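Local coordinates for protein phospholipase A1 (Salmonella typhi, PDB 7EZZ) that probably hydrolyses acyl ester bonds of phospholipids in the bacterial outer membrane as a calcium-binding, dimeric beta-barrel enzyme, at residues 156-162 with 184-190. Sequence-based numbering, arbitrary orientation.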
loop_
_atom_site.group_PDB
_atom_site.type_symbol
_atom_site.label_atom_id
_atom_site.label_comp_id
_atom_site.label_asym_id
_atom_site.label_seq_id
_atom_site.Cartn_x
_atom_site.Cartn_y
_atom_site.Cartn_z
ATOM N N ASN B 156 27.139 -14.126 -6.273
ATOM C CA ASN B 156 26.328 -13.773 -5.117
ATOM C C ASN B 156 25.973 -12.289 -5.105
ATOM O O ASN B 156 25.302 -11.836 -4.171
ATOM C CB ASN B 156 27.033 -14.106 -3.809
ATOM C CG ASN B 156 27.194 -15.588 -3.585
ATOM O OD1 ASN B 156 26.309 -16.380 -3.919
ATOM N ND2 ASN B 156 28.316 -15.953 -2.989
ATOM N N TRP B 157 26.386 -11.564 -6.159
ATOM C CA TRP B 157 26.202 -10.124 -6.240
ATOM C C TRP B 157 25.037 -9.744 -7.154
ATOM O O TRP B 157 24.733 -10.431 -8.129
ATOM C CB TRP B 157 27.493 -9.461 -6.724
ATOM C CG TRP B 157 28.623 -9.567 -5.751
ATOM C CD1 TRP B 157 29.564 -10.556 -5.679
ATOM C CD2 TRP B 157 28.922 -8.636 -4.698
ATOM N NE1 TRP B 157 30.408 -10.316 -4.628
ATOM C CE2 TRP B 157 30.054 -9.139 -4.019
ATOM C CE3 TRP B 157 28.322 -7.454 -4.238
ATOM C CZ2 TRP B 157 30.605 -8.490 -2.914
ATOM C CZ3 TRP B 157 28.884 -6.801 -3.161
ATOM C CH2 TRP B 157 30.002 -7.321 -2.505
ATOM N N LEU B 158 24.364 -8.639 -6.796
ATOM C CA LEU B 158 23.426 -7.954 -7.669
ATOM C C LEU B 158 23.758 -6.462 -7.588
ATOM O O LEU B 158 24.051 -5.958 -6.501
ATOM C CB LEU B 158 22.026 -8.279 -7.156
ATOM C CG LEU B 158 20.834 -7.605 -7.841
ATOM C CD1 LEU B 158 19.607 -8.536 -7.814
ATOM C CD2 LEU B 158 20.509 -6.270 -7.174
ATOM N N VAL B 159 23.814 -5.798 -8.743
ATOM C CA VAL B 159 24.077 -4.334 -8.835
ATOM C C VAL B 159 22.980 -3.700 -9.677
ATOM O O VAL B 159 22.754 -4.155 -10.747
ATOM C CB VAL B 159 25.452 -3.995 -9.427
ATOM C CG1 VAL B 159 25.768 -2.533 -9.233
ATOM C CG2 VAL B 159 26.542 -4.846 -8.840
ATOM N N GLU B 160 22.358 -2.653 -9.169
ATOM C CA GLU B 160 21.272 -1.962 -9.895
ATOM C C GLU B 160 21.622 -0.478 -9.979
ATOM O O GLU B 160 21.911 0.110 -8.971
ATOM C CB GLU B 160 19.949 -2.265 -9.189
ATOM C CG GLU B 160 18.705 -1.716 -9.851
ATOM C CD GLU B 160 17.392 -1.953 -9.116
ATOM O OE1 GLU B 160 16.829 -0.996 -8.595
ATOM O OE2 GLU B 160 16.909 -3.087 -9.097
ATOM N N VAL B 161 21.709 0.060 -11.185
ATOM C CA VAL B 161 21.940 1.520 -11.342
ATOM C C VAL B 161 20.665 2.109 -11.925
ATOM O O VAL B 161 20.096 1.502 -12.797
ATOM C CB VAL B 161 23.146 1.844 -12.232
ATOM C CG1 VAL B 161 23.385 3.333 -12.306
ATOM C CG2 VAL B 161 24.392 1.153 -11.744
ATOM N N LYS B 162 20.258 3.260 -11.423
ATOM C CA LYS B 162 19.035 3.915 -11.912
ATOM C C LYS B 162 19.298 5.404 -12.082
ATOM O O LYS B 162 19.093 6.134 -11.156
ATOM C CB LYS B 162 17.892 3.629 -10.949
ATOM C CG LYS B 162 16.639 4.434 -11.176
ATOM C CD LYS B 162 15.477 3.816 -10.502
ATOM C CE LYS B 162 14.299 4.753 -10.384
ATOM N NZ LYS B 162 13.031 4.026 -10.167
ATOM N N GLN B 184 20.756 6.496 -8.686
ATOM C CA GLN B 184 20.608 5.709 -7.458
ATOM C C GLN B 184 21.368 4.419 -7.714
ATOM O O GLN B 184 21.317 3.912 -8.798
ATOM C CB GLN B 184 19.132 5.440 -7.184
ATOM C CG GLN B 184 18.836 4.970 -5.772
ATOM C CD GLN B 184 17.563 4.173 -5.675
ATOM O OE1 GLN B 184 16.639 4.535 -4.969
ATOM N NE2 GLN B 184 17.508 3.070 -6.392
ATOM N N LEU B 185 22.149 4.014 -6.738
ATOM C CA LEU B 185 22.866 2.755 -6.805
ATOM C C LEU B 185 22.282 1.780 -5.787
ATOM O O LEU B 185 21.934 2.151 -4.671
ATOM C CB LEU B 185 24.350 3.024 -6.544
ATOM C CG LEU B 185 25.339 1.871 -6.754
ATOM C CD1 LEU B 185 25.159 1.199 -8.093
ATOM C CD2 LEU B 185 26.762 2.389 -6.641
ATOM N N LYS B 186 22.175 0.517 -6.197
ATOM C CA LYS B 186 21.724 -0.547 -5.320
ATOM C C LYS B 186 22.682 -1.720 -5.458
ATOM O O LYS B 186 22.985 -2.144 -6.580
ATOM C CB LYS B 186 20.343 -1.033 -5.752
ATOM C CG LYS B 186 19.246 -0.827 -4.724
ATOM C CD LYS B 186 17.921 -1.429 -5.150
ATOM C CE LYS B 186 16.747 -0.469 -5.097
ATOM N NZ LYS B 186 15.634 -0.891 -5.988
ATOM N N ILE B 187 23.154 -2.220 -4.305
ATOM C CA ILE B 187 24.018 -3.395 -4.246
ATOM C C ILE B 187 23.418 -4.448 -3.309
ATOM O O ILE B 187 23.081 -4.166 -2.156
ATOM C CB ILE B 187 25.460 -3.026 -3.843
ATOM C CG1 ILE B 187 26.053 -1.910 -4.707
ATOM C CG2 ILE B 187 26.344 -4.258 -3.879
ATOM C CD1 ILE B 187 27.561 -1.880 -4.691
ATOM N N GLY B 188 23.260 -5.674 -3.824
ATOM C CA GLY B 188 22.760 -6.789 -3.032
ATOM C C GLY B 188 23.811 -7.882 -2.930
ATOM O O GLY B 188 24.548 -8.113 -3.882
ATOM N N TYR B 189 23.895 -8.531 -1.767
ATOM C CA TYR B 189 24.825 -9.632 -1.564
ATOM C C TYR B 189 24.121 -10.818 -0.894
ATOM O O TYR B 189 23.552 -10.671 0.186
ATOM C CB TYR B 189 26.079 -9.182 -0.808
ATOM C CG TYR B 189 27.113 -10.274 -0.803
ATOM C CD1 TYR B 189 27.783 -10.601 -1.962
ATOM C CD2 TYR B 189 27.364 -11.046 0.321
ATOM C CE1 TYR B 189 28.694 -11.647 -2.011
ATOM C CE2 TYR B 189 28.258 -12.103 0.288
ATOM C CZ TYR B 189 28.953 -12.383 -0.872
ATOM O OH TYR B 189 29.841 -13.416 -0.918
ATOM N N HIS B 190 24.160 -11.998 -1.522
ATOM C CA HIS B 190 23.529 -13.175 -0.943
ATOM C C HIS B 190 24.554 -14.015 -0.173
ATOM O O HIS B 190 25.357 -14.730 -0.792
ATOM C CB HIS B 190 22.877 -14.006 -2.043
ATOM C CG HIS B 190 21.454 -14.351 -1.756
ATOM N ND1 HIS B 190 21.067 -15.114 -0.650
ATOM C CD2 HIS B 190 20.321 -14.071 -2.442
ATOM C CE1 HIS B 190 19.754 -15.269 -0.653
ATOM N NE2 HIS B 190 19.267 -14.632 -1.748
HETATM O O HOH W 1 18.806 1.711 -8.208
#
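Glu160 and Lys186 face each other as a hydrogen-bonded antiparallel pair, and their side chains run alongside one another on the same face of the sheet, with Glu160 CB 3.7 Å from Lys186 CB. The glutamate chain is extended, CG anti to the backbone N (chi1 -176°), whereas the lysine bends at chi3. This brings Lys186 NZ to 2.9 Å from Glu160 OE1 in a salt bridge; the ammonium approaches OE1 from above the carboxylate plane. Glu160 OE2 is taken by Arg149 of strand 142-154, so two basic groups grip the buried carboxylate and would favour its charged form. Beside them Gln184 reaches a water that accepts from its NE2 at 2.6 Å and is only weakly bound to Glu160 OE1 and the backbone O of Gln184.

The backbones pair as neighbouring strands of the 12-stranded antiparallel barrel of outer membrane phospholipase A, their axes 4.7 Å apart; strands 142-154 and 194-203 continue the sheet on either side. Leu158 and Gly188 exchange two bonds, Gly188 N to Leu158 O measuring 2.8 Å. The Glu160-Lys186 face, with Leu158, looks into the barrel, while Trp157, Val159, Val161, Leu185, Ile187 and Tyr189 lie on the outer side of the barrel wall, where such apolar groups would meet lipid.

On this outer face Tyr189 turns the CD1-CE1 edge of its ring to Trp157 in an edge-to-face stack, the planes 53° apart; Tyr189 CD1 lies 3.4 Å from Trp157 CE2, over the indole face. Ile187 CG2 meets the indole edge in its plane, 3.7 Å from Trp157 CZ3. Past the tryptophan, Asn156 sets its CB 3.5 Å from Tyr189 CE1, its amide nearly perpendicular to the phenol ring, while the backbone O of Asn156 accepts a hydrogen bond from His190 N.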